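Local coordinates for ADP-ribose pyrophosphatase (Streptococcus suis, PDB 3O8S), which probably hydrolyses the pyrophosphate bond of ADP-ribose or a related nucleoside diphosphate derivative, as a member of the Nudix hydrolase family, at residues Ala75-Ile83 with Leu189-Arg197; Leu85-Leu95 with Pro178-Leu189. One frame throughout, in Å; residues are numbered along the deposited sequence.

Contact 1 (Ala75-Ile83 with Leu189-Arg197)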
loop_
_atom_site.group_PDB
_atom_site.type_symbol
_atom_site.label_atom_id
_atom_site.label_comp_id
_atom_site.label_asym_id
_atom_site.label_seq_id
_atom_site.Cartn_x
_atom_site.Cartn_y
_atom_site.Cartn_z
ATOM N N ALA A 75 -12.245 -0.677 -3.959
ATOM C CA ALA A 75 -12.969 -0.755 -2.691
ATOM C C ALA A 75 -13.770 -2.048 -2.594
ATOM O O ALA A 75 -14.509 -2.382 -3.512
ATOM C CB ALA A 75 -13.888 0.446 -2.525
ATOM N N ALA A 76 -13.606 -2.777 -1.488
ATOM C CA ALA A 76 -14.330 -4.027 -1.216
ATOM C C ALA A 76 -15.348 -3.763 -0.107
ATOM O O ALA A 76 -14.954 -3.486 1.015
ATOM C CB ALA A 76 -13.350 -5.114 -0.799
ATOM N N ILE A 77 -16.633 -3.777 -0.437
ATOM C CA ILE A 77 -17.738 -3.477 0.486
ATOM C C ILE A 77 -18.606 -4.721 0.643
ATOM O O ILE A 77 -19.073 -5.266 -0.343
ATOM C CB ILE A 77 -18.567 -2.247 -0.033
ATOM C CG1 ILE A 77 -17.655 -1.015 -0.310
ATOM C CG2 ILE A 77 -19.744 -1.873 0.937
ATOM C CD1 ILE A 77 -18.147 -0.159 -1.497
ATOM N N PHE A 78 -18.854 -5.142 1.884
ATOM C CA PHE A 78 -19.650 -6.345 2.159
ATOM C C PHE A 78 -20.921 -6.063 2.954
ATOM O O PHE A 78 -20.939 -5.212 3.834
ATOM C CB PHE A 78 -18.791 -7.400 2.910
ATOM C CG PHE A 78 -17.651 -7.944 2.074
ATOM C CD1 PHE A 78 -16.405 -7.324 2.077
ATOM C CD2 PHE A 78 -17.836 -9.047 1.247
ATOM C CE1 PHE A 78 -15.352 -7.816 1.281
ATOM C CE2 PHE A 78 -16.786 -9.540 0.460
ATOM C CZ PHE A 78 -15.559 -8.900 0.460
ATOM N N GLN A 79 -21.969 -6.819 2.648
ATOM C CA GLN A 79 -23.258 -6.851 3.338
ATOM C C GLN A 79 -23.694 -8.313 3.302
ATOM O O GLN A 79 -23.790 -8.874 2.211
ATOM C CB GLN A 79 -24.292 -5.881 2.698
ATOM C CG GLN A 79 -24.011 -4.382 2.995
ATOM C CD GLN A 79 -24.131 -3.991 4.467
ATOM O OE1 GLN A 79 -25.220 -3.933 5.033
ATOM N NE2 GLN A 79 -23.015 -3.690 5.119
ATOM N N GLU A 80 -23.808 -8.967 4.472
ATOM C CA GLU A 80 -24.130 -10.405 4.600
ATOM C C GLU A 80 -23.098 -11.281 3.846
ATOM O O GLU A 80 -23.473 -12.284 3.231
ATOM C CB GLU A 80 -25.552 -10.712 4.093
ATOM C CG GLU A 80 -26.627 -10.625 5.158
ATOM C CD GLU A 80 -27.122 -9.234 5.491
ATOM O OE1 GLU A 80 -27.216 -8.384 4.576
ATOM O OE2 GLU A 80 -27.471 -9.013 6.672
ATOM N N ASP A 81 -21.810 -10.866 3.870
ATOM C CA ASP A 81 -20.674 -11.516 3.215
ATOM C C ASP A 81 -20.822 -11.534 1.660
ATOM O O ASP A 81 -20.102 -12.275 0.992
ATOM C CB ASP A 81 -20.425 -12.930 3.788
ATOM C CG ASP A 81 -19.841 -12.966 5.200
ATOM O OD1 ASP A 81 -19.198 -11.971 5.610
ATOM O OD2 ASP A 81 -19.969 -14.008 5.865
ATOM N N LYS A 82 -21.737 -10.704 1.096
ATOM C CA LYS A 82 -21.901 -10.496 -0.345
ATOM C C LYS A 82 -21.098 -9.242 -0.718
ATOM O O LYS A 82 -21.138 -8.265 0.034
ATOM C CB LYS A 82 -23.373 -10.356 -0.746
ATOM C CG LYS A 82 -24.179 -11.634 -0.662
ATOM C CD LYS A 82 -25.618 -11.366 -1.092
ATOM C CE LYS A 82 -26.481 -12.603 -1.079
ATOM N NZ LYS A 82 -27.728 -12.403 -1.866
ATOM N N ILE A 83 -20.362 -9.258 -1.858
ATOM C CA ILE A 83 -19.510 -8.112 -2.206
ATOM C C ILE A 83 -20.211 -7.109 -3.146
ATOM O O ILE A 83 -20.947 -7.521 -4.041
ATOM C CB ILE A 83 -18.152 -8.600 -2.795
ATOM C CG1 ILE A 83 -17.072 -7.480 -2.700
ATOM C CG2 ILE A 83 -18.314 -9.204 -4.256
ATOM C CD1 ILE A 83 -15.618 -7.976 -2.733
ATOM N N LEU A 189 -11.263 -11.113 -4.920
ATOM C CA LEU A 189 -12.548 -10.888 -4.220
ATOM C C LEU A 189 -12.642 -11.795 -2.999
ATOM O O LEU A 189 -13.051 -11.328 -1.937
ATOM C CB LEU A 189 -13.757 -11.126 -5.142
ATOM C CG LEU A 189 -13.847 -10.268 -6.395
ATOM C CD1 LEU A 189 -15.214 -10.410 -7.051
ATOM C CD2 LEU A 189 -13.510 -8.812 -6.113
ATOM N N ALA A 190 -12.226 -13.088 -3.149
ATOM C CA ALA A 190 -12.184 -14.075 -2.063
ATOM C C ALA A 190 -11.206 -13.603 -0.965
ATOM O O ALA A 190 -11.540 -13.672 0.225
ATOM C CB ALA A 190 -11.794 -15.447 -2.603
ATOM N N LEU A 191 -10.075 -13.002 -1.366
ATOM C CA LEU A 191 -9.112 -12.419 -0.421
ATOM C C LEU A 191 -9.763 -11.272 0.384
ATOM O O LEU A 191 -9.605 -11.202 1.609
ATOM C CB LEU A 191 -7.833 -11.923 -1.142
ATOM C CG LEU A 191 -6.639 -11.581 -0.213
ATOM C CD1 LEU A 191 -6.000 -12.873 0.365
ATOM C CD2 LEU A 191 -5.588 -10.694 -0.931
ATOM N N CYS A 192 -10.516 -10.399 -0.303
ATOM C CA CYS A 192 -11.246 -9.293 0.340
ATOM C C CYS A 192 -12.277 -9.825 1.345
ATOM O O CYS A 192 -12.349 -9.293 2.455
ATOM C CB CYS A 192 -11.902 -8.404 -0.713
ATOM S SG CYS A 192 -10.725 -7.473 -1.725
ATOM N N LEU A 193 -13.020 -10.921 0.995
ATOM C CA LEU A 193 -13.999 -11.539 1.918
ATOM C C LEU A 193 -13.304 -12.056 3.186
ATOM O O LEU A 193 -13.767 -11.789 4.307
ATOM C CB LEU A 193 -14.790 -12.666 1.233
ATOM C CG LEU A 193 -15.787 -13.475 2.106
ATOM C CD1 LEU A 193 -16.881 -12.589 2.695
ATOM C CD2 LEU A 193 -16.404 -14.592 1.321
ATOM N N GLU A 194 -12.173 -12.760 3.003
ATOM C CA GLU A 194 -11.364 -13.273 4.097
ATOM C C GLU A 194 -10.920 -12.098 5.008
ATOM O O GLU A 194 -11.048 -12.215 6.220
ATOM C CB GLU A 194 -10.167 -14.082 3.553
ATOM C CG GLU A 194 -9.387 -14.855 4.608
ATOM C CD GLU A 194 -8.035 -15.383 4.151
ATOM O OE1 GLU A 194 -7.886 -15.667 2.936
ATOM O OE2 GLU A 194 -7.124 -15.506 5.006
ATOM N N ALA A 195 -10.465 -10.959 4.426
ATOM C CA ALA A 195 -10.102 -9.757 5.199
ATOM C C ALA A 195 -11.308 -9.203 5.980
ATOM O O ALA A 195 -11.157 -8.847 7.157
ATOM C CB ALA A 195 -9.542 -8.681 4.283
ATOM N N SER A 196 -12.508 -9.188 5.365
ATOM C CA SER A 196 -13.700 -8.707 6.073
ATOM C C SER A 196 -14.100 -9.604 7.244
ATOM O O SER A 196 -14.755 -9.108 8.166
ATOM C CB SER A 196 -14.896 -8.561 5.130
ATOM O OG SER A 196 -15.515 -9.806 4.882
ATOM N N ARG A 197 -13.764 -10.921 7.181
ATOM C CA ARG A 197 -14.100 -11.895 8.222
ATOM C C ARG A 197 -13.022 -12.019 9.319
ATOM O O ARG A 197 -13.242 -12.714 10.307
ATOM C CB ARG A 197 -14.332 -13.284 7.598
ATOM C CG ARG A 197 -15.668 -13.436 6.855
ATOM C CD ARG A 197 -15.679 -14.721 6.049
ATOM N NE ARG A 197 -17.013 -15.060 5.533
ATOM C CZ ARG A 197 -17.250 -15.995 4.609
ATOM N NH1 ARG A 197 -16.246 -16.692 4.085
ATOM N NH2 ARG A 197 -18.490 -16.232 4.196
#

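Contact 2 (Leu85-Leu95 with Pro178-Leu189). With EDO (1,2-ethanediol), chain F.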
loop_
_atom_site.group_PDB
_atom_site.type_symbol
_atom_site.label_atom_id
_atom_site.label_comp_id
_atom_site.label_asym_id
_atom_site.label_seq_id
_atom_site.Cartn_x
_atom_site.Cartn_y
_atom_site.Cartn_z
ATOM N N LEU A 85 -20.378 -4.870 -6.340
ATOM C CA LEU A 85 -19.772 -4.760 -7.675
ATOM C C LEU A 85 -20.543 -3.750 -8.493
ATOM O O LEU A 85 -21.753 -3.604 -8.311
ATOM C CB LEU A 85 -19.707 -6.118 -8.414
ATOM C CG LEU A 85 -18.898 -7.229 -7.722
ATOM C CD1 LEU A 85 -19.207 -8.566 -8.305
ATOM C CD2 LEU A 85 -17.399 -6.949 -7.721
ATOM N N VAL A 86 -19.829 -3.023 -9.361
ATOM C CA VAL A 86 -20.402 -2.027 -10.258
ATOM C C VAL A 86 -20.204 -2.502 -11.692
ATOM O O VAL A 86 -19.169 -3.101 -12.020
ATOM C CB VAL A 86 -19.883 -0.582 -10.025
ATOM C CG1 VAL A 86 -20.437 -0.007 -8.720
ATOM C CG2 VAL A 86 -18.354 -0.501 -10.055
ATOM N N GLN A 87 -21.215 -2.276 -12.535
ATOM C CA GLN A 87 -21.187 -2.700 -13.930
ATOM C C GLN A 87 -20.862 -1.531 -14.841
ATOM O O GLN A 87 -21.426 -0.442 -14.681
ATOM C CB GLN A 87 -22.535 -3.313 -14.322
ATOM C CG GLN A 87 -22.511 -4.082 -15.639
ATOM C CD GLN A 87 -23.884 -4.521 -16.067
ATOM O OE1 GLN A 87 -24.879 -3.833 -15.840
ATOM N NE2 GLN A 87 -23.962 -5.680 -16.699
ATOM N N GLU A 88 -19.990 -1.784 -15.841
ATOM C CA GLU A 88 -19.571 -0.800 -16.828
ATOM C C GLU A 88 -20.287 -1.025 -18.165
ATOM O O GLU A 88 -20.928 -2.064 -18.336
ATOM C CB GLU A 88 -18.050 -0.853 -16.997
ATOM C CG GLU A 88 -17.316 -0.155 -15.874
ATOM C CD GLU A 88 -15.815 -0.317 -15.945
ATOM O OE1 GLU A 88 -15.324 -1.434 -15.666
ATOM O OE2 GLU A 88 -15.125 0.681 -16.255
ATOM N N ASN A 89 -20.181 -0.049 -19.108
ATOM C CA ASN A 89 -20.828 -0.071 -20.440
ATOM C C ASN A 89 -20.653 -1.410 -21.189
ATOM O O ASN A 89 -21.592 -1.855 -21.842
ATOM C CB ASN A 89 -20.310 1.068 -21.334
ATOM C CG ASN A 89 -20.766 2.459 -20.950
ATOM O OD1 ASN A 89 -21.636 2.658 -20.094
ATOM N ND2 ASN A 89 -20.189 3.462 -21.596
ATOM N N ASP A 90 -19.473 -2.052 -21.059
ATOM C CA ASP A 90 -19.130 -3.335 -21.672
ATOM C C ASP A 90 -19.811 -4.566 -20.996
ATOM O O ASP A 90 -19.589 -5.697 -21.431
ATOM C CB ASP A 90 -17.606 -3.515 -21.677
ATOM C CG ASP A 90 -16.926 -3.223 -20.350
ATOM O OD1 ASP A 90 -16.881 -2.037 -19.952
ATOM O OD2 ASP A 90 -16.389 -4.167 -19.744
ATOM N N GLY A 91 -20.627 -4.336 -19.969
ATOM C CA GLY A 91 -21.343 -5.385 -19.240
ATOM C C GLY A 91 -20.555 -6.174 -18.200
ATOM O O GLY A 91 -21.084 -7.135 -17.633
ATOM N N LEU A 92 -19.276 -5.815 -17.974
ATOM C CA LEU A 92 -18.428 -6.486 -16.983
ATOM C C LEU A 92 -18.532 -5.792 -15.629
ATOM O O LEU A 92 -18.845 -4.596 -15.554
ATOM C CB LEU A 92 -16.959 -6.590 -17.425
ATOM C CG LEU A 92 -16.686 -7.383 -18.726
ATOM C CD1 LEU A 92 -15.242 -7.238 -19.122
ATOM C CD2 LEU A 92 -17.038 -8.869 -18.580
ATOM N N TRP A 93 -18.288 -6.565 -14.563
ATOM C CA TRP A 93 -18.429 -6.118 -13.186
ATOM C C TRP A 93 -17.105 -6.001 -12.469
ATOM O O TRP A 93 -16.176 -6.803 -12.670
ATOM C CB TRP A 93 -19.363 -7.057 -12.427
ATOM C CG TRP A 93 -20.760 -7.076 -12.992
ATOM C CD1 TRP A 93 -21.173 -7.697 -14.137
ATOM C CD2 TRP A 93 -21.915 -6.424 -12.448
ATOM N NE1 TRP A 93 -22.518 -7.501 -14.322
ATOM C CE2 TRP A 93 -23.006 -6.739 -13.290
ATOM C CE3 TRP A 93 -22.147 -5.643 -11.302
ATOM C CZ2 TRP A 93 -24.299 -6.251 -13.053
ATOM C CZ3 TRP A 93 -23.424 -5.168 -11.062
ATOM C CH2 TRP A 93 -24.486 -5.467 -11.935
ATOM N N SER A 94 -17.006 -4.968 -11.640
ATOM C CA SER A 94 -15.779 -4.747 -10.907
ATOM C C SER A 94 -16.049 -4.032 -9.585
ATOM O O SER A 94 -17.124 -3.474 -9.367
ATOM C CB SER A 94 -14.779 -3.957 -11.759
ATOM O OG SER A 94 -15.245 -2.667 -12.120
ATOM N N LEU A 95 -15.073 -4.076 -8.702
ATOM C CA LEU A 95 -15.117 -3.333 -7.459
ATOM C C LEU A 95 -15.041 -1.854 -7.795
ATOM O O LEU A 95 -14.286 -1.492 -8.720
ATOM C CB LEU A 95 -13.912 -3.697 -6.563
ATOM C CG LEU A 95 -13.779 -5.114 -6.051
ATOM C CD1 LEU A 95 -12.454 -5.277 -5.313
ATOM C CD2 LEU A 95 -14.932 -5.457 -5.148
ATOM N N PRO A 178 -20.275 -11.655 -14.615
ATOM C CA PRO A 178 -19.011 -11.639 -15.395
ATOM C C PRO A 178 -18.098 -10.505 -14.930
ATOM O O PRO A 178 -18.547 -9.370 -14.781
ATOM C CB PRO A 178 -19.457 -11.481 -16.859
ATOM C CG PRO A 178 -20.883 -11.088 -16.815
ATOM C CD PRO A 178 -21.457 -11.410 -15.468
ATOM N N LEU A 179 -16.836 -10.828 -14.643
ATOM C CA LEU A 179 -15.891 -9.877 -14.073
ATOM C C LEU A 179 -14.909 -9.287 -15.060
ATOM O O LEU A 179 -14.476 -9.960 -15.985
ATOM C CB LEU A 179 -15.067 -10.549 -12.955
ATOM C CG LEU A 179 -15.758 -10.951 -11.643
ATOM C CD1 LEU A 179 -14.806 -11.803 -10.804
ATOM C CD2 LEU A 179 -16.164 -9.723 -10.816
ATOM N N TYR A 180 -14.497 -8.038 -14.801
ATOM C CA TYR A 180 -13.430 -7.371 -15.543
ATOM C C TYR A 180 -12.167 -7.860 -14.811
ATOM O O TYR A 180 -11.800 -7.304 -13.764
ATOM C CB TYR A 180 -13.641 -5.830 -15.504
ATOM C CG TYR A 180 -12.826 -5.004 -16.492
ATOM C CD1 TYR A 180 -11.472 -5.267 -16.708
ATOM C CD2 TYR A 180 -13.376 -3.883 -17.113
ATOM C CE1 TYR A 180 -10.705 -4.469 -17.559
ATOM C CE2 TYR A 180 -12.615 -3.072 -17.954
ATOM C CZ TYR A 180 -11.276 -3.361 -18.161
ATOM O OH TYR A 180 -10.525 -2.559 -18.976
ATOM N N LEU A 181 -11.605 -8.992 -15.279
ATOM C CA LEU A 181 -10.482 -9.707 -14.654
ATOM C C LEU A 181 -9.207 -8.865 -14.517
ATOM O O LEU A 181 -8.510 -9.010 -13.503
ATOM C CB LEU A 181 -10.189 -11.040 -15.359
ATOM C CG LEU A 181 -11.342 -12.075 -15.299
ATOM C CD1 LEU A 181 -11.107 -13.229 -16.250
ATOM C CD2 LEU A 181 -11.608 -12.568 -13.851
ATOM N N GLY A 182 -8.961 -7.954 -15.467
ATOM C CA GLY A 182 -7.840 -7.016 -15.407
ATOM C C GLY A 182 -7.937 -6.089 -14.198
ATOM O O GLY A 182 -6.919 -5.618 -13.685
ATOM N N LYS A 183 -9.172 -5.855 -13.713
ATOM C CA LYS A 183 -9.467 -5.009 -12.555
ATOM C C LYS A 183 -9.518 -5.826 -11.271
ATOM O O LYS A 183 -8.966 -5.391 -10.265
ATOM C CB LYS A 183 -10.785 -4.244 -12.755
ATOM C CG LYS A 183 -10.614 -3.093 -13.722
ATOM C CD LYS A 183 -11.883 -2.336 -13.954
ATOM C CE LYS A 183 -11.572 -1.168 -14.847
ATOM N NZ LYS A 183 -12.792 -0.430 -15.214
ATOM N N ASN A 184 -10.160 -7.006 -11.299
ATOM C CA ASN A 184 -10.260 -7.867 -10.120
ATOM C C ASN A 184 -10.574 -9.312 -10.502
ATOM O O ASN A 184 -11.542 -9.561 -11.209
ATOM C CB ASN A 184 -11.330 -7.336 -9.116
ATOM C CG ASN A 184 -12.551 -6.720 -9.784
ATOM O OD1 ASN A 184 -12.807 -5.529 -9.658
ATOM N ND2 ASN A 184 -13.298 -7.491 -10.565
ATOM N N THR A 185 -9.765 -10.259 -10.009
ATOM C CA THR A 185 -9.988 -11.695 -10.198
ATOM C C THR A 185 -10.926 -12.199 -9.082
ATOM O O THR A 185 -11.098 -11.512 -8.062
ATOM C CB THR A 185 -8.647 -12.460 -10.158
ATOM O OG1 THR A 185 -8.048 -12.229 -8.885
ATOM C CG2 THR A 185 -7.678 -12.061 -11.280
ATOM N N ALA A 186 -11.496 -13.416 -9.253
ATOM C CA ALA A 186 -12.353 -14.059 -8.239
ATOM C C ALA A 186 -11.533 -14.302 -6.944
ATOM O O ALA A 186 -12.032 -14.099 -5.831
ATOM C CB ALA A 186 -12.911 -15.370 -8.791
ATOM N N GLU A 187 -10.242 -14.628 -7.122
ATOM C CA GLU A 187 -9.248 -14.873 -6.079
ATOM C C GLU A 187 -9.069 -13.620 -5.214
ATOM O O GLU A 187 -9.097 -13.724 -3.976
ATOM C CB GLU A 187 -7.905 -15.301 -6.704
ATOM C CG GLU A 187 -7.906 -16.660 -7.403
ATOM C CD GLU A 187 -8.559 -16.806 -8.774
ATOM O OE1 GLU A 187 -8.438 -15.882 -9.611
ATOM O OE2 GLU A 187 -9.155 -17.880 -9.027
ATOM N N GLN A 188 -8.934 -12.429 -5.857
ATOM C CA GLN A 188 -8.802 -11.146 -5.138
ATOM C C GLN A 188 -10.076 -10.809 -4.367
ATOM O O GLN A 188 -9.977 -10.317 -3.248
ATOM C CB GLN A 188 -8.406 -9.993 -6.078
ATOM C CG GLN A 188 -6.953 -10.140 -6.580
ATOM C CD GLN A 188 -6.600 -9.294 -7.782
ATOM O OE1 GLN A 188 -7.455 -8.791 -8.512
ATOM N NE2 GLN A 188 -5.314 -9.106 -8.013
ATOM N N LEU A 189 -11.263 -11.113 -4.920
ATOM C CA LEU A 189 -12.548 -10.888 -4.220
ATOM C C LEU A 189 -12.642 -11.795 -2.999
ATOM O O LEU A 189 -13.051 -11.328 -1.937
ATOM C CB LEU A 189 -13.757 -11.126 -5.142
ATOM C CG LEU A 189 -13.847 -10.268 -6.395
ATOM C CD1 LEU A 189 -15.214 -10.410 -7.051
ATOM C CD2 LEU A 189 -13.510 -8.812 -6.113
HETATM C C1 EDO F . -15.714 1.514 -12.820
HETATM O O1 EDO F . -14.868 2.580 -13.263
HETATM C C2 EDO F . -14.973 0.692 -11.777
HETATM O O2 EDO F . -14.206 -0.330 -12.419
#

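Contact 1 (Ala75-Ile83 with Leu189-Arg197)
Phe78 and Asp81, from the beta hairpin of strands 70-79 and 82-87, meet the C-terminal part of helix 186-197, which packs on the mixed sheet of this Nudix alpha/beta/alpha fold. Strand 75-79 and helix 189-197 pass with axes 9.1 Å apart and inclined at 60°. Phe78 carries much of the packing. Its CB sets out toward the helix, and with CG anti to the carbonyl carbon (chi1 -66°) the ring lies against Cys192, Leu193 and Ser196. CG and CD1 face Ser196, whose OG stands over one ring face, offset toward the rim; CD1 is 3.6 Å from Ser196 CB. On the other flank CD2 and CE2 meet the CD1 methyl of Leu193, at 3.8 Å from CE2. CE1 comes up to the carbonyl of Cys192. At the far end of the ring, Phe78 CZ reaches the helix backbone, 3.3 Å from Leu193 N. The Ser196 hydroxyl is turned back to its own helix, donating a hydrogen bond to a lone pair of Leu193 O, which also accepts from Arg197 N.

Deeper in, Ala76 CB touches Cys192 CB at 3.6 Å, and Ile83 CD1 extends to Leu189 CD2. Leu151 of strand 145-157 touches both Phe78 and Ser196, and Leu173 packs on Ile83 and Leu193, so the apolar part continues into the domain. At the outer end of the hairpin, the type I' turn from Gln79 to Lys82 presents Asp81, whose CB rests against Leu193 CD1. The extended Arg197 chain grips this carboxylate side-on in a salt bridge: NE (3.2 Å) and NH2 (3.1 Å) both donate to Asp81 OD2, in the guanidinium plane but from one face of the carboxylate, the two planes standing 84° apart.

Contact 2 (Leu85-Leu95 with Pro178-Leu189)
Trp93 and Leu179 form a single beta bridge, by which the segment leading into helix 186-197 is bonded to the start of strand 93-99 in this Nudix domain. Trp93 N donates to Pro178 O at 2.8 Å, Tyr180 N returns a bond to Trp93 O at 3.0 Å, and Leu179 CA adds a C-H contact to that same oxygen.

The tight part lies on the inner side. Leu179 CD2 meets Leu85 CD1, while Leu189 sends CD1 to Leu85 CD2 and CD2 into the fork of Leu95, 3.7 Å from its CG. Beside them Asn184, its CG held between backbone N and carbonyl carbon (chi1 36°), places OD1 to accept from Leu95 N at 2.9 Å; the bond is nearly straight, although the donor stands above the amide plane.

Toward solvent the packing is looser: exposed Pro178 touches Leu92 CD2 through CB, and Leu92 CB meets Tyr180 CB. A separate corner is polar. Lys183, extended beyond CG, runs over one face of the Tyr180 ring to a salt bridge, NZ bonding Glu88 OE1 at 2.8 Å on the syn side and lying equally near OE2. A 1,2-ethanediol, probably from the crystallisation liquor, sits beside it: its O2 hydrogen-bonds Ser94 OG at 2.6 Å and takes a bond from Lys183 NZ, with Arg74 as a further partner.

Thr185 caps the helix in a capping box with Gln188. Phe171 meets the Trp93 ring edge-to-face, and Phe149 packs on Leu95 and Gln188, so the contact borders strands 167-171 and 145-157 where helix 186-197 begins.

How the contacts relate
From the N terminus, the chain runs along strand 70-79, turns into 82-87 and turns again into 93-99, supplying the first halves of contacts 1 and 2 in succession. It then makes helix 106-118 and the remaining large strands before returning through 178-189. Contact 2 closes the inner loop there; contact 1 closes the outer one further along helix 186-197, so the two are nested and do not cross. Leu189 belongs to both. Their centres are about 14 Å apart, yet they touch: Ile83 CD1 packs 3.6 Å from Leu95 CD2. Together they tie this helix and its lead-in segment to three neighbouring strands of one sheet.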